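Local coordinates for dihydroorotase (Saccharomyces cerevisiae S288C, PDB 6L0A), which catalyses the zinc-dependent reversible interconversion of N-carbamoyl-L-aspartate and dihydroorotate, the third step of de novo pyrimidine biosynthesis, at residues N299-F303 and V304-G308; C23-V26 and T27-R31. All blocks are in the same frame, centred on the assembly; numbering follows the deposited sequence.

Contact 1: residues N299-F303 and V304-G308; sequences NLKGF and VSDFG
Lys301 and Asp306, five residues apart on one helix, form a salt bridge with NZ 2.8 Å from OD1. OD1 receives it on its syn lone pair, the side facing the other carboxylate oxygen. Bends in the lysine chain at chi2 (148°) and chi4 (-61°) swing the ammonium round to that oxygen, and the lysine crosses the aspartate at about a right angle; its CG also passes 3.5 Å from Asp306 OD1. A leucine in place of Lys301 would probably leave the Asp306 carboxylate without its charged mate.

The backbone bonds widen over the same turn. Val304 N still bonds Leu300 O at four residues, but Asp306 N bonds Lys301 O and Phe307 N bonds Gly302 O at five, each at 3.0 Å. The four-residue bond from Ser305 N to Lys301 O is weak, with an N-H...O angle of only 120°. One water spans the next step, accepting from Gly308 N and donating weakly to Phe303 O.

The apolar contacts follow the same turn. Gly302 CA rests over one face of the Phe307 ring, 4.2 Å from its centroid, a CH-pi contact displaced toward the rim. On another side of the helix Val304 CG1 touches Phe303 CD2 at 3.6 Å and Leu300 CD1 at 4.0 Å, and this apolar group continues onto Ile287 and Phe291 of helix 283-293.

Successive five-residue bonds mark a pi-bulge, here in helix 300-312, whose Phe303 and Val304 pack on Phe255 of strand 253-255 in the TIM-barrel fold of the metallo-dependent hydrolases.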
loop_
_atom_site.group_PDB
_atom_site.type_symbol
_atom_site.label_atom_id
_atom_site.label_comp_id
_atom_site.label_asym_id
_atom_site.label_seq_id
_atom_site.Cartn_x
_atom_site.Cartn_y
_atom_site.Cartn_z
ATOM N N ASN C 299 27.600 -15.805 8.154
ATOM C CA ASN C 299 26.429 -16.639 7.904
ATOM C C ASN C 299 25.904 -16.507 6.480
ATOM O O ASN C 299 24.908 -17.156 6.138
ATOM C CB ASN C 299 25.317 -16.310 8.913
ATOM C CG ASN C 299 25.534 -16.992 10.259
ATOM O OD1 ASN C 299 26.451 -17.802 10.407
ATOM N ND2 ASN C 299 24.696 -16.664 11.247
ATOM N N LEU C 300 26.570 -15.712 5.638
ATOM C CA LEU C 300 26.059 -15.450 4.300
ATOM C C LEU C 300 26.096 -16.701 3.438
ATOM O O LEU C 300 25.122 -17.004 2.738
ATOM C CB LEU C 300 26.856 -14.331 3.637
ATOM C CG LEU C 300 26.389 -13.955 2.234
ATOM C CD1 LEU C 300 24.960 -13.398 2.295
ATOM C CD2 LEU C 300 27.324 -12.956 1.565
ATOM N N LYS C 301 27.204 -17.449 3.480
ATOM C CA LYS C 301 27.329 -18.614 2.610
ATOM C C LYS C 301 26.234 -19.634 2.890
ATOM O O LYS C 301 25.728 -20.283 1.970
ATOM C CB LYS C 301 28.711 -19.251 2.767
ATOM C CG LYS C 301 28.872 -20.535 1.961
ATOM C CD LYS C 301 30.302 -20.729 1.487
ATOM C CE LYS C 301 30.391 -21.882 0.492
ATOM N NZ LYS C 301 29.941 -23.150 1.136
ATOM N N GLY C 302 25.855 -19.795 4.154
ATOM C CA GLY C 302 24.768 -20.706 4.462
ATOM C C GLY C 302 23.458 -20.254 3.846
ATOM O O GLY C 302 22.729 -21.057 3.255
ATOM N N PHE C 303 23.174 -18.952 3.923
ATOM C CA PHE C 303 21.872 -18.442 3.496
ATOM C C PHE C 303 21.725 -18.462 1.978
ATOM O O PHE C 303 20.630 -18.730 1.470
ATOM C CB PHE C 303 21.661 -17.027 4.040
ATOM C CG PHE C 303 20.360 -16.400 3.606
ATOM C CD1 PHE C 303 19.158 -16.825 4.145
ATOM C CD2 PHE C 303 20.348 -15.392 2.668
ATOM C CE1 PHE C 303 17.947 -16.256 3.734
ATOM C CE2 PHE C 303 19.151 -14.805 2.260
ATOM C CZ PHE C 303 17.952 -15.247 2.797
ATOM N N VAL C 304 22.804 -18.195 1.236
ATOM C CA VAL C 304 22.741 -18.103 -0.220
ATOM C C VAL C 304 23.372 -19.292 -0.927
ATOM O O VAL C 304 23.466 -19.272 -2.161
ATOM C CB VAL C 304 23.367 -16.798 -0.744
ATOM C CG1 VAL C 304 22.676 -15.572 -0.127
ATOM C CG2 VAL C 304 24.872 -16.772 -0.471
ATOM N N SER C 305 23.819 -20.318 -0.202
ATOM C CA SER C 305 24.343 -21.484 -0.904
ATOM C C SER C 305 24.086 -22.789 -0.161
ATOM O O SER C 305 23.390 -23.660 -0.686
ATOM C CB SER C 305 25.844 -21.337 -1.175
ATOM O OG SER C 305 26.317 -22.449 -1.925
ATOM N N ASP C 306 24.625 -22.937 1.054
ATOM C CA ASP C 306 24.613 -24.240 1.724
ATOM C C ASP C 306 23.196 -24.780 1.903
ATOM O O ASP C 306 22.912 -25.938 1.565
ATOM C CB ASP C 306 25.302 -24.149 3.092
ATOM C CG ASP C 306 26.746 -23.685 3.003
ATOM O OD1 ASP C 306 27.308 -23.628 1.889
ATOM O OD2 ASP C 306 27.310 -23.361 4.069
ATOM N N PHE C 307 22.295 -23.964 2.459
ATOM C CA PHE C 307 21.018 -24.491 2.933
ATOM C C PHE C 307 20.085 -24.828 1.777
ATOM O O PHE C 307 19.353 -25.823 1.838
ATOM C CB PHE C 307 20.365 -23.496 3.894
ATOM C CG PHE C 307 21.157 -23.280 5.161
ATOM C CD1 PHE C 307 21.865 -24.331 5.737
ATOM C CD2 PHE C 307 21.209 -22.032 5.761
ATOM C CE1 PHE C 307 22.596 -24.137 6.907
ATOM C CE2 PHE C 307 21.938 -21.834 6.917
ATOM C CZ PHE C 307 22.632 -22.887 7.493
ATOM N N GLY C 308 20.102 -24.028 0.713
ATOM C CA GLY C 308 19.271 -24.348 -0.442
ATOM C C GLY C 308 19.767 -25.577 -1.177
ATOM O O GLY C 308 18.977 -26.435 -1.581
HETATM O O HOH W 1 21.043 -21.357 0.382
#

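Contact 2: residues C23-V26 and T27-R31; sequences CELV and TPKIR
The side chain of Thr27 folds back over the preceding turn and sets its hydroxyl on the carbonyl of Cys23, OG1 to O 2.9 Å. With OG1 beside its own backbone N (chi1 -59°), both groups of Thr27 can reach one acceptor: Thr27 N also donates to Cys23 O, at 3.0 Å and nearly straight. The two donors approach from opposite faces of the carbonyl plane, so this oxygen is gripped twice. The buried hydroxyl also lies 3.3 Å from Cys23 SG, and both side chains face Leu61 and Leu64 of helix 51-64.

Pro28 breaks the regular bonding of the helix. It has no N-H to offer, and its ring brings CD to 3.2 Å from Glu24 O, where the missing donor would have come. This is a proline kink in helix 20-32, the helix of the beta-alpha-beta unit that links strand 11-15 to strand 37-40 in the TIM-barrel framework.

Past the kink the chain tightens. Lys29 N turns to Val26 O, three residues back, at 2.8 Å; its N-H...O angle of 132° is bent, and the donor stands above the carbonyl plane, 56° out of it, off the lone pairs.

Leu25 O, not bonded by the backbone of Lys29, is taken by that residue's side chain instead. The chain curls back through bends at chi2 and chi4 until NZ is 2.8 Å from Leu25 O, with Leu25 CD1 3.6 Å from the same nitrogen. Tyr278 and Ser281 touch Lys29 from the loops, while Leu25 and Val26 lean on Ile346.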
loop_
_atom_site.group_PDB
_atom_site.type_symbol
_atom_site.label_atom_id
_atom_site.label_comp_id
_atom_site.label_asym_id
_atom_site.label_seq_id
_atom_site.Cartn_x
_atom_site.Cartn_y
_atom_site.Cartn_z
ATOM N N CYS C 23 12.535 -12.783 -21.273
ATOM C CA CYS C 23 13.373 -13.912 -20.879
ATOM C C CYS C 23 14.797 -13.762 -21.400
ATOM O O CYS C 23 15.760 -14.093 -20.702
ATOM C CB CYS C 23 12.756 -15.210 -21.391
ATOM S SG CYS C 23 13.570 -16.717 -20.813
ATOM N N GLU C 24 14.947 -13.300 -22.640
ATOM C CA GLU C 24 16.281 -13.079 -23.188
ATOM C C GLU C 24 17.033 -12.008 -22.414
ATOM O O GLU C 24 18.256 -12.096 -22.255
ATOM C CB GLU C 24 16.171 -12.698 -24.664
ATOM C CG GLU C 24 15.464 -13.761 -25.491
ATOM C CD GLU C 24 15.506 -13.469 -26.976
ATOM O OE1 GLU C 24 16.061 -12.416 -27.364
ATOM O OE2 GLU C 24 14.983 -14.300 -27.752
ATOM N N LEU C 25 16.320 -10.998 -21.914
ATOM C CA LEU C 25 16.971 -9.963 -21.123
ATOM C C LEU C 25 17.404 -10.499 -19.767
ATOM O O LEU C 25 18.535 -10.274 -19.332
ATOM C CB LEU C 25 16.023 -8.769 -20.960
ATOM C CG LEU C 25 16.405 -7.596 -20.056
ATOM C CD1 LEU C 25 17.776 -7.025 -20.394
ATOM C CD2 LEU C 25 15.337 -6.517 -20.166
ATOM N N VAL C 26 16.524 -11.238 -19.097
ATOM C CA VAL C 26 16.678 -11.473 -17.667
ATOM C C VAL C 26 17.467 -12.739 -17.351
ATOM O O VAL C 26 18.183 -12.775 -16.352
ATOM C CB VAL C 26 15.285 -11.506 -17.019
ATOM C CG1 VAL C 26 15.349 -12.076 -15.610
ATOM C CG2 VAL C 26 14.709 -10.093 -17.011
ATOM N N THR C 27 17.344 -13.776 -18.169
ATOM C CA THR C 27 18.000 -15.040 -17.846
ATOM C C THR C 27 19.511 -14.911 -17.706
ATOM O O THR C 27 20.063 -15.498 -16.758
ATOM C CB THR C 27 17.624 -16.103 -18.889
ATOM O OG1 THR C 27 16.204 -16.270 -18.903
ATOM C CG2 THR C 27 18.281 -17.451 -18.545
ATOM N N PRO C 28 20.226 -14.156 -18.547
ATOM C CA PRO C 28 21.660 -13.939 -18.281
ATOM C C PRO C 28 21.933 -13.206 -16.980
ATOM O O PRO C 28 23.033 -13.350 -16.429
ATOM C CB PRO C 28 22.129 -13.122 -19.497
ATOM C CG PRO C 28 21.130 -13.401 -20.569
ATOM C CD PRO C 28 19.812 -13.546 -19.825
ATOM N N LYS C 29 20.976 -12.419 -16.469
ATOM C CA LYS C 29 21.203 -11.678 -15.235
ATOM C C LYS C 29 21.239 -12.565 -13.998
ATOM O O LYS C 29 21.672 -12.099 -12.938
ATOM C CB LYS C 29 20.123 -10.601 -15.056
ATOM C CG LYS C 29 19.908 -9.736 -16.291
ATOM C CD LYS C 29 21.135 -8.861 -16.528
ATOM C CE LYS C 29 20.867 -7.809 -17.596
ATOM N NZ LYS C 29 20.681 -8.446 -18.925
ATOM N N ILE C 30 20.776 -13.818 -14.090
ATOM C CA ILE C 30 20.947 -14.734 -12.969
ATOM C C ILE C 30 22.425 -14.842 -12.619
ATOM O O ILE C 30 22.837 -14.575 -11.484
ATOM C CB ILE C 30 20.329 -16.107 -13.294
ATOM C CG1 ILE C 30 18.825 -15.956 -13.588
ATOM C CG2 ILE C 30 20.571 -17.076 -12.149
ATOM C CD1 ILE C 30 18.158 -17.188 -14.220
ATOM N N ARG C 31 23.253 -15.169 -13.614
ATOM C CA ARG C 31 24.696 -15.230 -13.386
ATOM C C ARG C 31 25.264 -13.870 -12.997
ATOM O O ARG C 31 26.074 -13.776 -12.069
ATOM C CB ARG C 31 25.410 -15.769 -14.627
ATOM C CG ARG C 31 26.849 -16.220 -14.321
ATOM C CD ARG C 31 27.495 -16.894 -15.511
ATOM N NE ARG C 31 28.950 -16.757 -15.478
ATOM C CZ ARG C 31 29.787 -17.663 -14.979
ATOM N NH1 ARG C 31 29.336 -18.801 -14.468
ATOM N NH2 ARG C 31 31.090 -17.433 -15.008
#

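How the contacts relate
Both contacts are irregular turns within single helices, 300-312 for contact 1 and 20-32 for contact 2. Their centres are 22 Å apart and they share no element. Contact 1 widens its helix by five-residue bonds and is partly buried: apolar side chains face the barrel strand 253-255 and helix 283-293, while the partly exposed Lys301 and Asp306 form a charge pair. Contact 2, more buried, tightens its helix after a proline, and its polar side-chain groups serve backbone carbonyls rather than opposite charges. Neither touches the metal site: Phe303 is about 10 Å from His14 and His180, and Val26 about 7 Å from His16, measured between side chains.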